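PDB 6NPS: AxyAgu115A from Amphibacillus xylanus NBRC 15112, which acts as a family GH115 alpha-glucuronidase, probably hydrolysing the bonds that attach glucuronic acid side groups to arabinoglucuronoxylan and related hemicelluloses. Local coordinates for residues S219-D224 with Y257-G262; D269-I274 with T281-D286; A438-V443 with W474-I479; N591-Q596 with G672-S677; N598-N603 with N736-T741. The protein carries 3 engineered substitutions. One frame throughout, in Å; residues are numbered along the deposited sequence.

Interaction 1 of 5, residues S219-D224 with Y257-G262; sequences SARFND and YKYLRG
Arg-221 and Tyr-259 meet across a wide gap between backbones: the closest CA pair, Arg-221 CA and Tyr-257 CA, is 10.3 Å apart. Residues 219-224 form an irregular loop, closed by Asp-224 N bonding back to Arg-221 O, whereas 257-260 is the last turn of a short helix, and the chain leaves helical geometry at Arg-261. Two long side chains span the space. The Arg-221 chain folds at chi3 (-65°), which lays its guanidinium flat on the Tyr-259 ring with the planes 16° apart. Arg-221 CZ sits 3.8 Å from the centroid of the Tyr-259 ring, nearly on the normal, so the stack is also a cation-pi pair. Arg-221 NE comes nearest the rim, 3.5 Å from Tyr-259 CE2, while Arg-221 NH1 reaches back over Tyr-259 CD2 and CG. The opposite guanidinium face is backed by Asp-224 CB, whose own carboxylate pairs with Arg-290. In this domain of the TIM-barrel clan, the surface stack joins the loop after strand 212-214 to the helix lying between strands 241-242 and 298-300.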
# COMPACT_ATOMS: atom_id res chain seq x y z
N SER A 219 40.35 1.92 -0.83
CA SER A 219 41.14 1.18 -1.83
C SER A 219 42.41 1.96 -2.17
O SER A 219 42.80 2.12 -3.34
CB SER A 219 40.33 0.90 -3.09
OG SER A 219 40.43 1.99 -3.99
N ALA A 220 43.03 2.50 -1.13
CA ALA A 220 44.19 3.35 -1.26
C ALA A 220 45.08 3.10 -0.06
O ALA A 220 44.60 2.72 1.02
CB ALA A 220 43.80 4.84 -1.32
N ARG A 221 46.38 3.33 -0.24
CA ARG A 221 47.35 3.25 0.85
C ARG A 221 48.17 4.53 0.77
O ARG A 221 49.04 4.66 -0.09
CB ARG A 221 48.24 2.02 0.72
CG ARG A 221 47.52 0.73 1.02
CD ARG A 221 48.41 -0.47 0.70
NE ARG A 221 48.70 -0.58 -0.73
CZ ARG A 221 49.75 -1.21 -1.25
NH1 ARG A 221 50.63 -1.82 -0.46
NH2 ARG A 221 49.93 -1.25 -2.56
N PHE A 222 47.86 5.46 1.68
CA PHE A 222 48.46 6.78 1.63
C PHE A 222 49.98 6.67 1.71
O PHE A 222 50.68 7.39 0.99
CB PHE A 222 47.90 7.62 2.75
CG PHE A 222 48.42 9.04 2.79
CD1 PHE A 222 47.88 10.03 1.97
CD2 PHE A 222 49.47 9.38 3.65
CE1 PHE A 222 48.35 11.37 2.08
CE2 PHE A 222 49.98 10.67 3.71
CZ PHE A 222 49.39 11.68 2.94
N ASN A 223 50.49 5.74 2.52
CA ASN A 223 51.96 5.61 2.70
C ASN A 223 52.67 4.98 1.51
O ASN A 223 53.91 4.99 1.49
CB ASN A 223 52.31 4.79 3.93
CG ASN A 223 51.87 5.48 5.21
OD1 ASN A 223 51.91 6.71 5.31
ND2 ASN A 223 51.40 4.69 6.19
N ASP A 224 51.93 4.44 0.53
CA ASP A 224 52.49 3.66 -0.56
C ASP A 224 52.12 4.15 -1.95
O ASP A 224 52.71 3.66 -2.92
CB ASP A 224 52.04 2.20 -0.45
CG ASP A 224 52.41 1.56 0.89
OD1 ASP A 224 53.59 1.14 1.05
OD2 ASP A 224 51.54 1.46 1.78
N TYR A 257 47.74 -4.12 5.76
CA TYR A 257 47.91 -5.48 6.26
C TYR A 257 47.50 -6.51 5.21
O TYR A 257 48.10 -7.60 5.14
CB TYR A 257 47.12 -5.69 7.56
CG TYR A 257 47.44 -7.03 8.25
CD1 TYR A 257 46.46 -7.97 8.48
CD2 TYR A 257 48.73 -7.31 8.70
CE1 TYR A 257 46.73 -9.17 9.11
CE2 TYR A 257 49.03 -8.53 9.33
CZ TYR A 257 48.03 -9.46 9.53
OH TYR A 257 48.29 -10.67 10.16
N LYS A 258 46.54 -6.16 4.37
CA LYS A 258 46.08 -7.09 3.34
C LYS A 258 47.21 -7.54 2.42
O LYS A 258 47.20 -8.68 1.96
CB LYS A 258 44.95 -6.44 2.53
CG LYS A 258 44.19 -7.43 1.69
CD LYS A 258 43.25 -6.77 0.69
CE LYS A 258 43.78 -5.42 0.21
NZ LYS A 258 42.92 -4.87 -0.89
N TYR A 259 48.18 -6.67 2.14
CA TYR A 259 49.27 -7.00 1.21
C TYR A 259 50.49 -7.59 1.91
O TYR A 259 51.34 -8.19 1.24
CB TYR A 259 49.74 -5.75 0.45
CG TYR A 259 48.69 -5.08 -0.42
CD1 TYR A 259 48.62 -5.36 -1.79
CD2 TYR A 259 47.78 -4.17 0.11
CE1 TYR A 259 47.67 -4.75 -2.59
CE2 TYR A 259 46.82 -3.56 -0.68
CZ TYR A 259 46.77 -3.85 -2.03
OH TYR A 259 45.82 -3.25 -2.84
N LEU A 260 50.62 -7.40 3.23
CA LEU A 260 51.79 -7.84 3.98
C LEU A 260 51.54 -9.11 4.77
O LEU A 260 52.51 -9.72 5.26
CB LEU A 260 52.25 -6.71 4.94
CG LEU A 260 52.62 -5.40 4.25
CD1 LEU A 260 52.92 -4.31 5.25
CD2 LEU A 260 53.76 -5.55 3.30
N ARG A 261 50.29 -9.54 4.92
CA ARG A 261 49.97 -10.71 5.73
C ARG A 261 50.17 -12.00 4.93
O ARG A 261 50.28 -11.99 3.70
CB ARG A 261 48.52 -10.64 6.23
CG ARG A 261 47.50 -10.83 5.10
CD ARG A 261 46.07 -10.58 5.58
NE ARG A 261 45.61 -11.69 6.41
CZ ARG A 261 44.57 -11.61 7.23
NH1 ARG A 261 43.87 -10.48 7.33
NH2 ARG A 261 44.22 -12.67 7.96
N GLY A 262 50.18 -13.12 5.65
CA GLY A 262 50.23 -14.41 5.01
C GLY A 262 50.73 -15.51 5.92
O GLY A 262 51.30 -15.26 6.99

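Interaction 2 of 5, residues D269-I274 with T281-D286; sequences DAWNFI and TKFWED
Phe-273, Trp-271 and Trp-284 give up the most surface here, in a cluster of rings between the loop 269-274 and the helix 277-291. Phe-273 and the six-membered ring of Trp-284 lie nearly parallel, 19° between planes, but are offset so that little of one ring lies over the other, centroids 5.7 Å apart. They touch through Phe-273 CE1 and Trp-284 CZ3, 3.7 Å apart. Phe-273 CE1 also rests 3.6 Å from Thr-281 OG1, a hydroxyl already bonded to the carbonyl of Arg-277 one turn earlier. Trp-271 sits at the centre of an inverse gamma turn, and with CG anti to its backbone N (chi1 -168°) it swings the far corner of its indole to the helix. There Phe-283 arrives at the rim of the indole, Phe-283 CE2 3.6 Å from Trp-271 CZ3, the ring planes at 86° in an oblique pairing. Trp-271 CH2 also approaches Trp-284 NE1 at 4.0 Å. The other end of the Trp-271 indole is fixed by its NE1, bonded to the carbonyl of Arg-303. With loop and helix meeting mostly through ring carbons, while Thr-281 OG1 and Trp-271 NE1 find partners beyond the contact, cohesion is probably mainly hydrophobic and dispersive.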
# COMPACT_ATOMS: atom_id res chain seq x y z
N ASP A 269 48.95 -14.03 9.81
CA ASP A 269 47.79 -14.03 8.90
C ASP A 269 46.49 -14.01 9.70
O ASP A 269 45.60 -14.85 9.52
CB ASP A 269 47.82 -15.22 7.94
CG ASP A 269 47.10 -14.91 6.63
OD1 ASP A 269 47.36 -15.61 5.62
OD2 ASP A 269 46.29 -13.96 6.61
N ALA A 270 46.38 -13.05 10.60
CA ALA A 270 45.23 -12.93 11.48
C ALA A 270 45.25 -11.55 12.12
O ALA A 270 46.21 -11.20 12.81
CB ALA A 270 45.25 -14.03 12.56
N TRP A 271 44.21 -10.75 11.86
CA TRP A 271 44.07 -9.44 12.52
C TRP A 271 43.50 -9.71 13.91
O TRP A 271 42.31 -9.59 14.17
CB TRP A 271 43.18 -8.52 11.69
CG TRP A 271 43.21 -7.10 12.15
CD1 TRP A 271 42.19 -6.40 12.72
CD2 TRP A 271 44.33 -6.20 12.09
NE1 TRP A 271 42.60 -5.11 13.01
CE2 TRP A 271 43.91 -4.97 12.63
CE3 TRP A 271 45.64 -6.32 11.61
CZ2 TRP A 271 44.75 -3.86 12.73
CZ3 TRP A 271 46.49 -5.22 11.71
CH2 TRP A 271 46.03 -4.00 12.26
N ASN A 272 44.40 -10.14 14.80
CA ASN A 272 44.00 -10.76 16.06
C ASN A 272 45.20 -10.72 17.00
O ASN A 272 46.16 -11.48 16.82
CB ASN A 272 43.53 -12.20 15.82
CG ASN A 272 42.83 -12.79 17.03
OD1 ASN A 272 43.36 -12.78 18.14
ND2 ASN A 272 41.62 -13.32 16.81
N PHE A 273 45.15 -9.83 17.99
CA PHE A 273 46.26 -9.67 18.92
C PHE A 273 46.37 -10.84 19.88
O PHE A 273 47.42 -11.01 20.51
CB PHE A 273 46.10 -8.37 19.71
CG PHE A 273 47.34 -7.93 20.41
CD1 PHE A 273 48.41 -7.40 19.69
CD2 PHE A 273 47.46 -8.04 21.78
CE1 PHE A 273 49.55 -6.98 20.33
CE2 PHE A 273 48.61 -7.63 22.42
CZ PHE A 273 49.66 -7.10 21.69
N ILE A 274 45.31 -11.65 20.01
CA ILE A 274 45.37 -12.82 20.88
C ILE A 274 46.10 -13.97 20.19
O ILE A 274 47.05 -14.54 20.73
CB ILE A 274 43.95 -13.24 21.31
CG1 ILE A 274 43.27 -12.10 22.08
CG2 ILE A 274 43.96 -14.53 22.13
CD1 ILE A 274 41.78 -11.99 21.80
N THR A 281 52.41 -7.26 16.43
CA THR A 281 53.37 -6.37 17.08
C THR A 281 54.48 -5.94 16.12
O THR A 281 54.85 -4.76 16.10
CB THR A 281 53.98 -7.10 18.28
OG1 THR A 281 52.96 -7.30 19.26
CG2 THR A 281 55.12 -6.30 18.88
N LYS A 282 55.04 -6.88 15.35
CA LYS A 282 56.06 -6.52 14.37
C LYS A 282 55.47 -5.70 13.24
O LYS A 282 56.14 -4.82 12.68
CB LYS A 282 56.77 -7.80 13.84
CG LYS A 282 57.96 -7.50 12.91
CD LYS A 282 59.29 -7.35 13.66
CE LYS A 282 60.50 -7.45 12.72
NZ LYS A 282 61.37 -8.62 13.02
N PHE A 283 54.19 -5.91 12.94
CA PHE A 283 53.50 -5.06 11.97
C PHE A 283 53.49 -3.60 12.44
O PHE A 283 53.86 -2.70 11.68
CB PHE A 283 52.10 -5.62 11.74
CG PHE A 283 51.29 -4.87 10.71
CD1 PHE A 283 51.68 -4.82 9.38
CD2 PHE A 283 50.10 -4.25 11.09
CE1 PHE A 283 50.89 -4.11 8.43
CE2 PHE A 283 49.31 -3.53 10.16
CZ PHE A 283 49.70 -3.48 8.82
N TRP A 284 53.09 -3.36 13.70
CA TRP A 284 53.05 -2.01 14.26
C TRP A 284 54.46 -1.43 14.40
O TRP A 284 54.66 -0.23 14.16
CB TRP A 284 52.33 -2.04 15.62
CG TRP A 284 50.84 -2.29 15.49
CD1 TRP A 284 50.06 -1.99 14.41
CD2 TRP A 284 49.97 -2.85 16.47
NE1 TRP A 284 48.75 -2.34 14.66
CE2 TRP A 284 48.68 -2.87 15.93
CE3 TRP A 284 50.16 -3.32 17.77
CZ2 TRP A 284 47.57 -3.37 16.62
CZ3 TRP A 284 49.04 -3.81 18.47
CH2 TRP A 284 47.78 -3.84 17.89
N GLU A 285 55.42 -2.26 14.79
CA GLU A 285 56.82 -1.82 14.86
C GLU A 285 57.35 -1.36 13.50
O GLU A 285 57.99 -0.31 13.39
CB GLU A 285 57.69 -2.97 15.39
CG GLU A 285 59.14 -2.59 15.46
CD GLU A 285 60.07 -3.79 15.71
OE1 GLU A 285 59.56 -4.90 16.01
OE2 GLU A 285 61.30 -3.62 15.59
N ASP A 286 57.14 -2.16 12.44
CA ASP A 286 57.62 -1.75 11.12
C ASP A 286 56.88 -0.51 10.62
O ASP A 286 57.47 0.33 9.92
CB ASP A 286 57.51 -2.92 10.15
CG ASP A 286 58.65 -3.95 10.38
OD1 ASP A 286 59.41 -3.75 11.35
OD2 ASP A 286 58.81 -4.94 9.61

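Interaction 3 of 5, residues A438-V443 with W474-I479; sequences AYDFGV and WGTNAI
Asp-440 and Thr-476 reach for each other from opposite directions, the carboxylate of one facing the branched end of the other. The hydroxyl Thr-476 OG1 donates to Asp-440 OD1 at 2.6 Å, a short bond that meets the oxygen on its syn side, 17° out of the carboxylate plane. With OG1 anti to its own carbonyl carbon (chi1 -42°), Thr-476 offers both branches to the acid: while OG1 binds OD1, the methyl Thr-476 CG2 lies alongside the second oxygen, 3.5 Å from Asp-440 OD2. That oxygen is also hydrogen-bonded to the hydroxyl of Thr-835, so the carboxylate is held at both oxygens. Gly-442, with positive phi, is the C-prime residue of a Schellman motif just after Asp-440, and Thr-476 occupies a type I turn from Gly-475 to Ala-478. The bond therefore ties the last turn of helix 428-440 to the link between helices 471-474 and 482-494. Nearby, Tyr-439 stacks on Phe-471, and Ile-479 packs against strand 814-821, which belongs to the C-terminal part of the chain.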
# COMPACT_ATOMS: atom_id res chain seq x y z
N ALA A 438 30.35 20.83 22.31
CA ALA A 438 31.55 20.02 22.55
C ALA A 438 32.68 20.87 23.11
O ALA A 438 33.36 20.47 24.07
CB ALA A 438 31.97 19.36 21.25
N TYR A 439 32.86 22.08 22.58
CA TYR A 439 33.86 22.99 23.14
C TYR A 439 33.52 23.38 24.58
O TYR A 439 34.40 23.43 25.44
CB TYR A 439 33.96 24.23 22.26
CG TYR A 439 35.15 25.11 22.54
CD1 TYR A 439 35.11 26.04 23.57
CD2 TYR A 439 36.30 25.02 21.77
CE1 TYR A 439 36.21 26.89 23.83
CE2 TYR A 439 37.38 25.84 22.02
CZ TYR A 439 37.33 26.77 23.05
OH TYR A 439 38.41 27.59 23.29
N ASP A 440 32.25 23.69 24.84
CA ASP A 440 31.80 24.04 26.18
C ASP A 440 32.07 22.92 27.18
O ASP A 440 32.29 23.18 28.37
CB ASP A 440 30.31 24.37 26.17
CG ASP A 440 29.95 25.65 25.33
OD1 ASP A 440 30.86 26.48 25.04
OD2 ASP A 440 28.74 25.81 24.97
N PHE A 441 31.99 21.68 26.75
CA PHE A 441 32.30 20.57 27.66
C PHE A 441 33.80 20.25 27.69
O PHE A 441 34.18 19.21 28.23
CB PHE A 441 31.53 19.32 27.25
CG PHE A 441 30.09 19.26 27.77
CD1 PHE A 441 29.11 20.03 27.17
CD2 PHE A 441 29.75 18.41 28.83
CE1 PHE A 441 27.79 19.97 27.61
CE2 PHE A 441 28.45 18.33 29.28
CZ PHE A 441 27.46 19.11 28.66
N GLY A 442 34.64 21.09 27.09
CA GLY A 442 36.07 20.90 27.19
C GLY A 442 36.67 20.00 26.13
O GLY A 442 37.74 19.44 26.36
N VAL A 443 36.04 19.87 24.97
CA VAL A 443 36.60 19.10 23.85
C VAL A 443 37.30 20.10 22.95
O VAL A 443 36.68 20.70 22.07
CB VAL A 443 35.54 18.33 23.08
CG1 VAL A 443 36.23 17.51 21.93
CG2 VAL A 443 34.80 17.37 24.01
N TRP A 474 33.33 32.86 16.27
CA TRP A 474 32.19 32.15 15.70
C TRP A 474 31.51 31.21 16.68
O TRP A 474 30.46 30.65 16.33
CB TRP A 474 32.59 31.38 14.44
CG TRP A 474 33.05 32.28 13.32
CD1 TRP A 474 34.30 32.39 12.82
CD2 TRP A 474 32.24 33.20 12.58
NE1 TRP A 474 34.33 33.32 11.81
CE2 TRP A 474 33.08 33.84 11.66
CE3 TRP A 474 30.89 33.56 12.63
CZ2 TRP A 474 32.62 34.83 10.77
CZ3 TRP A 474 30.42 34.54 11.74
CH2 TRP A 474 31.28 35.16 10.83
N GLY A 475 32.04 31.04 17.89
CA GLY A 475 31.50 30.04 18.77
C GLY A 475 30.40 30.43 19.74
O GLY A 475 29.46 31.18 19.40
N THR A 476 30.51 29.90 20.96
CA THR A 476 29.41 30.03 21.92
C THR A 476 29.01 31.49 22.13
O THR A 476 27.81 31.77 22.27
CB THR A 476 29.77 29.39 23.27
OG1 THR A 476 30.43 28.15 23.04
CG2 THR A 476 28.51 29.18 24.14
N ASN A 477 29.96 32.42 22.16
CA ASN A 477 29.60 33.82 22.40
C ASN A 477 28.96 34.48 21.19
O ASN A 477 28.47 35.61 21.29
CB ASN A 477 30.83 34.64 22.84
CG ASN A 477 30.47 35.97 23.53
OD1 ASN A 477 29.42 36.10 24.18
ND2 ASN A 477 31.35 36.96 23.39
N ALA A 478 28.92 33.80 20.04
CA ALA A 478 28.35 34.36 18.83
C ALA A 478 27.09 33.58 18.45
O ALA A 478 27.05 32.94 17.40
CB ALA A 478 29.37 34.30 17.70
N ILE A 479 26.09 33.60 19.31
CA ILE A 479 24.84 32.90 18.99
C ILE A 479 24.15 33.56 17.80
O ILE A 479 24.23 34.77 17.59
CB ILE A 479 23.93 32.87 20.24
CG1 ILE A 479 22.72 31.97 19.99
CG2 ILE A 479 23.51 34.27 20.58
CD1 ILE A 479 22.13 31.45 21.28

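Interaction 4 of 5, residues N591-Q596 with G672-S677; sequences NKYAAQ and GTELRS
Tyr-593 points from its helix at Glu-674 and Arg-676, and the contact can be read along its side chain. From CB, a chi1 of 176° sets CG opposite the backbone N, which directs the ring toward the loop; Val-533 also touches this side chain. Farther along the ring, Tyr-593 CE1 lies 3.9 Å from Arg-676 NH1. Tyr-593 CZ comes closer, 3.7 Å from Arg-676 NH1, and the Glu-674 carboxylate approaches the ring at its edge, near the ring plane. The phenol oxygen ends the path over the backbone of the loop: Tyr-593 OH rests 3.6 Å from Glu-674 CA and 4.0 Å from Glu-674 CB. Arg-676 NH1 donates to Tyr-593 OH at 3.0 Å in a weak bond, bent to 130° at the hydrogen. The guanidinium presents its edge to the hydroxyl, its plane turned 72° from the ring, so the two flat groups do not stack. Leu-675 N, bonded to Thr-673 OG1 at 3.0 Å, closes an ST turn in the same loop. Helix 564-596 thus leans its final turns on the approach to the edge strand 676-677, which pairs with 666-670; on the helix, Ala-594 and Ala-595 pack on helix 601-629, and Ala-595 also touches Val-654 of the second subunit.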
# COMPACT_ATOMS: atom_id res chain seq x y z
N ASN A 591 0.76 12.20 -6.36
CA ASN A 591 0.34 11.32 -7.45
C ASN A 591 -0.33 10.07 -6.90
O ASN A 591 -1.44 9.70 -7.32
CB ASN A 591 1.56 10.94 -8.31
CG ASN A 591 1.33 9.68 -9.15
OD1 ASN A 591 1.97 8.64 -8.91
ND2 ASN A 591 0.41 9.76 -10.12
N LYS A 592 0.34 9.41 -5.97
CA LYS A 592 -0.19 8.20 -5.36
C LYS A 592 -1.51 8.46 -4.65
O LYS A 592 -2.43 7.64 -4.73
CB LYS A 592 0.84 7.66 -4.38
CG LYS A 592 0.46 6.39 -3.64
CD LYS A 592 1.67 5.95 -2.76
CE LYS A 592 1.37 4.74 -1.88
NZ LYS A 592 1.05 5.14 -0.49
N TYR A 593 -1.60 9.56 -3.90
CA TYR A 593 -2.81 9.85 -3.13
C TYR A 593 -3.99 10.15 -4.06
O TYR A 593 -5.12 9.68 -3.82
CB TYR A 593 -2.53 11.04 -2.19
CG TYR A 593 -3.73 11.53 -1.39
CD1 TYR A 593 -3.99 11.03 -0.11
CD2 TYR A 593 -4.59 12.48 -1.91
CE1 TYR A 593 -5.08 11.50 0.64
CE2 TYR A 593 -5.70 12.94 -1.18
CZ TYR A 593 -5.93 12.44 0.10
OH TYR A 593 -7.02 12.89 0.83
N ALA A 594 -3.76 10.95 -5.10
CA ALA A 594 -4.83 11.24 -6.05
C ALA A 594 -5.25 9.99 -6.80
O ALA A 594 -6.45 9.80 -7.11
CB ALA A 594 -4.37 12.31 -7.03
N ALA A 595 -4.32 9.09 -7.06
CA ALA A 595 -4.67 7.90 -7.83
C ALA A 595 -5.55 6.93 -7.04
O ALA A 595 -6.44 6.30 -7.62
CB ALA A 595 -3.41 7.18 -8.32
N GLN A 596 -5.37 6.84 -5.72
CA GLN A 596 -6.24 6.03 -4.87
C GLN A 596 -7.67 6.57 -4.82
O GLN A 596 -8.59 5.85 -4.39
CB GLN A 596 -5.69 5.97 -3.44
CG GLN A 596 -4.36 5.17 -3.35
CD GLN A 596 -3.51 5.53 -2.11
OE1 GLN A 596 -3.75 6.55 -1.43
NE2 GLN A 596 -2.51 4.69 -1.82
N GLY A 672 -6.04 20.78 2.80
CA GLY A 672 -5.27 20.61 4.02
C GLY A 672 -5.65 19.43 4.89
O GLY A 672 -5.09 19.29 5.98
N THR A 673 -6.58 18.57 4.45
CA THR A 673 -7.10 17.43 5.22
C THR A 673 -7.38 16.26 4.29
O THR A 673 -7.36 16.40 3.06
CB THR A 673 -8.44 17.76 5.94
OG1 THR A 673 -9.48 17.74 4.96
CG2 THR A 673 -8.44 19.16 6.62
N GLU A 674 -7.72 15.11 4.87
CA GLU A 674 -8.15 13.95 4.10
C GLU A 674 -9.66 13.88 3.93
O GLU A 674 -10.17 12.88 3.40
CB GLU A 674 -7.70 12.65 4.78
CG GLU A 674 -6.18 12.58 4.92
CD GLU A 674 -5.67 11.32 5.62
OE1 GLU A 674 -5.71 11.25 6.87
OE2 GLU A 674 -5.22 10.41 4.90
N LEU A 675 -10.39 14.89 4.38
CA LEU A 675 -11.85 14.85 4.33
C LEU A 675 -12.32 14.99 2.89
O LEU A 675 -11.98 15.95 2.21
CB LEU A 675 -12.43 15.98 5.17
CG LEU A 675 -12.14 15.89 6.68
CD1 LEU A 675 -12.34 17.26 7.30
CD2 LEU A 675 -13.05 14.86 7.32
N ARG A 676 -13.17 14.07 2.43
CA ARG A 676 -13.59 14.12 1.04
C ARG A 676 -14.91 13.41 0.87
O ARG A 676 -15.32 12.60 1.70
CB ARG A 676 -12.51 13.51 0.11
CG ARG A 676 -12.36 11.96 0.23
CD ARG A 676 -10.90 11.61 0.34
NE ARG A 676 -10.76 10.26 0.84
CZ ARG A 676 -9.71 9.82 1.50
NH1 ARG A 676 -8.68 10.61 1.73
NH2 ARG A 676 -9.70 8.55 1.90
N SER A 677 -15.59 13.71 -0.24
CA SER A 677 -16.87 13.04 -0.42
C SER A 677 -17.30 13.16 -1.88
O SER A 677 -17.08 14.19 -2.51
CB SER A 677 -17.95 13.67 0.49
OG SER A 677 -19.25 13.17 0.15

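Interaction 5 of 5, residues N598-N603 with N736-T741; sequences NLIEAN and NKLSET
Leu-738 supplies the apolar part of the contact, its CD1 lying over the backbone between Ile-600 and Glu-601. Leu-738 CD1 is 3.8 Å from Glu-601 CA and 4.1 Å from Ile-600 CG2, the two hydrocarbon side chains crossing at about a right angle. Packing continues where Glu-601 OE1, weakly bonded to Ser-705 OG, lies 3.7 Å from Ser-739 CB. Water-mediated bonds come next. One water accepts from Glu-601 N at 3.0 Å and donates weakly to Leu-738 O; a second joins Ser-739 OG, 3.1 Å away, to Glu-601 OE2, again weakly on the acid side. The third kind is internal to 736-741: Lys-737 NZ forms a salt bridge with Glu-740 OE1 (2.7 Å) and also bonds Ser-739 O, at the start of strand 739-746. Ser-706, on the neighbouring strand 700-706, has backbone bonds to both Ile-600 and Leu-738, so it links the segments. The arrangement is a helical hairpin whose connection, opened by a Schellman motif with Asn-598 as C-prime residue, abuts an antiparallel sheet.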
# COMPACT_ATOMS: atom_id res chain seq x y z
N ASN A 598 -9.02 7.75 -7.72
CA ASN A 598 -9.36 7.69 -9.15
C ASN A 598 -9.47 9.11 -9.73
O ASN A 598 -10.34 9.38 -10.58
CB ASN A 598 -10.67 6.95 -9.40
CG ASN A 598 -10.71 6.17 -10.76
OD1 ASN A 598 -10.47 4.97 -10.73
ND2 ASN A 598 -11.00 6.81 -11.89
N LEU A 599 -8.67 10.04 -9.23
CA LEU A 599 -8.71 11.42 -9.74
C LEU A 599 -7.86 11.53 -11.01
O LEU A 599 -6.70 11.15 -11.01
CB LEU A 599 -8.16 12.39 -8.69
CG LEU A 599 -8.96 12.52 -7.40
CD1 LEU A 599 -8.39 13.66 -6.62
CD2 LEU A 599 -10.46 12.73 -7.67
N ILE A 600 -8.44 12.08 -12.07
CA ILE A 600 -7.72 12.19 -13.34
C ILE A 600 -6.44 13.00 -13.19
O ILE A 600 -5.44 12.72 -13.87
CB ILE A 600 -8.61 12.82 -14.43
CG1 ILE A 600 -10.01 12.19 -14.46
CG2 ILE A 600 -7.95 12.71 -15.80
CD1 ILE A 600 -10.00 10.74 -14.89
N GLU A 601 -6.42 13.96 -12.28
CA GLU A 601 -5.24 14.80 -12.07
C GLU A 601 -4.03 14.01 -11.61
O GLU A 601 -2.90 14.52 -11.72
CB GLU A 601 -5.55 15.90 -11.06
CG GLU A 601 -5.61 15.42 -9.62
CD GLU A 601 -6.08 16.51 -8.65
OE1 GLU A 601 -7.25 16.96 -8.77
OE2 GLU A 601 -5.28 16.90 -7.76
N ALA A 602 -4.21 12.78 -11.13
CA ALA A 602 -3.05 11.92 -10.87
C ALA A 602 -2.14 11.79 -12.08
O ALA A 602 -0.91 11.72 -11.95
CB ALA A 602 -3.52 10.53 -10.45
N ASN A 603 -2.70 11.73 -13.28
CA ASN A 603 -1.90 11.37 -14.44
C ASN A 603 -0.89 12.46 -14.77
O ASN A 603 0.28 12.18 -15.08
CB ASN A 603 -2.84 11.03 -15.61
CG ASN A 603 -3.64 9.75 -15.34
OD1 ASN A 603 -3.35 9.02 -14.39
ND2 ASN A 603 -4.66 9.50 -16.14
N ASN A 736 -9.73 18.98 -20.37
CA ASN A 736 -8.96 20.22 -20.22
C ASN A 736 -9.02 20.74 -18.77
O ASN A 736 -8.00 21.18 -18.22
CB ASN A 736 -9.38 21.30 -21.23
CG ASN A 736 -10.89 21.38 -21.41
OD1 ASN A 736 -11.56 22.11 -20.66
ND2 ASN A 736 -11.45 20.59 -22.33
N LYS A 737 -10.19 20.73 -18.14
CA LYS A 737 -10.32 21.18 -16.76
C LYS A 737 -10.63 19.99 -15.86
O LYS A 737 -11.72 19.41 -15.93
CB LYS A 737 -11.39 22.27 -16.62
CG LYS A 737 -11.22 23.05 -15.30
CD LYS A 737 -11.02 24.55 -15.52
CE LYS A 737 -11.12 25.33 -14.20
NZ LYS A 737 -10.06 24.98 -13.19
N LEU A 738 -9.67 19.64 -15.02
CA LEU A 738 -9.73 18.46 -14.17
C LEU A 738 -10.16 18.77 -12.74
O LEU A 738 -10.70 17.89 -12.06
CB LEU A 738 -8.36 17.78 -14.11
CG LEU A 738 -7.64 17.49 -15.43
CD1 LEU A 738 -6.44 16.49 -15.23
CD2 LEU A 738 -8.66 16.91 -16.38
N SER A 739 -9.88 19.98 -12.24
CA SER A 739 -10.26 20.33 -10.88
C SER A 739 -10.49 21.82 -10.82
O SER A 739 -10.11 22.57 -11.72
CB SER A 739 -9.19 19.88 -9.85
OG SER A 739 -7.93 20.45 -10.09
N GLU A 740 -11.15 22.24 -9.74
CA GLU A 740 -11.38 23.65 -9.46
C GLU A 740 -11.25 23.88 -7.96
O GLU A 740 -11.77 23.09 -7.16
CB GLU A 740 -12.77 24.07 -9.96
CG GLU A 740 -13.17 25.50 -9.62
CD GLU A 740 -12.56 26.53 -10.56
OE1 GLU A 740 -11.78 26.14 -11.44
OE2 GLU A 740 -12.85 27.74 -10.40
N THR A 741 -10.52 24.92 -7.56
CA THR A 741 -10.40 25.28 -6.15
C THR A 741 -11.40 26.38 -5.82
O THR A 741 -11.41 27.42 -6.50
CB THR A 741 -8.98 25.72 -5.85
OG1 THR A 741 -8.09 24.61 -6.01
CG2 THR A 741 -8.88 26.27 -4.42
O HOH W 1 -9.01 15.16 -11.25
O HOH W 2 -6.36 20.05 -7.43

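Overall arrangement
The five contacts fall into two touching pairs and one outlier. Interactions 1 and 2 have centres 13 Å apart: 257-262 and both segments of interaction 2 lie between barrel strands 241-242 and 298-300, while 219-224 follows strand 212-214. Tyr-257 OH of the first probably bonds to Ala-270 N of the second, 3.1 Å away. Interactions 4 and 5, centres 12 Å apart, lie at one end of the helical hairpin and reach the same five-stranded sheet; Asn-591 ND2 probably bonds Ala-602 O at 3.0 Å. Interaction 3 stands alone, its centre about 39 Å from that of interaction 1 and 47 Å from that of interaction 4. Glycerol, probably from crystallisation, is bound near interactions 3, 4 and 5.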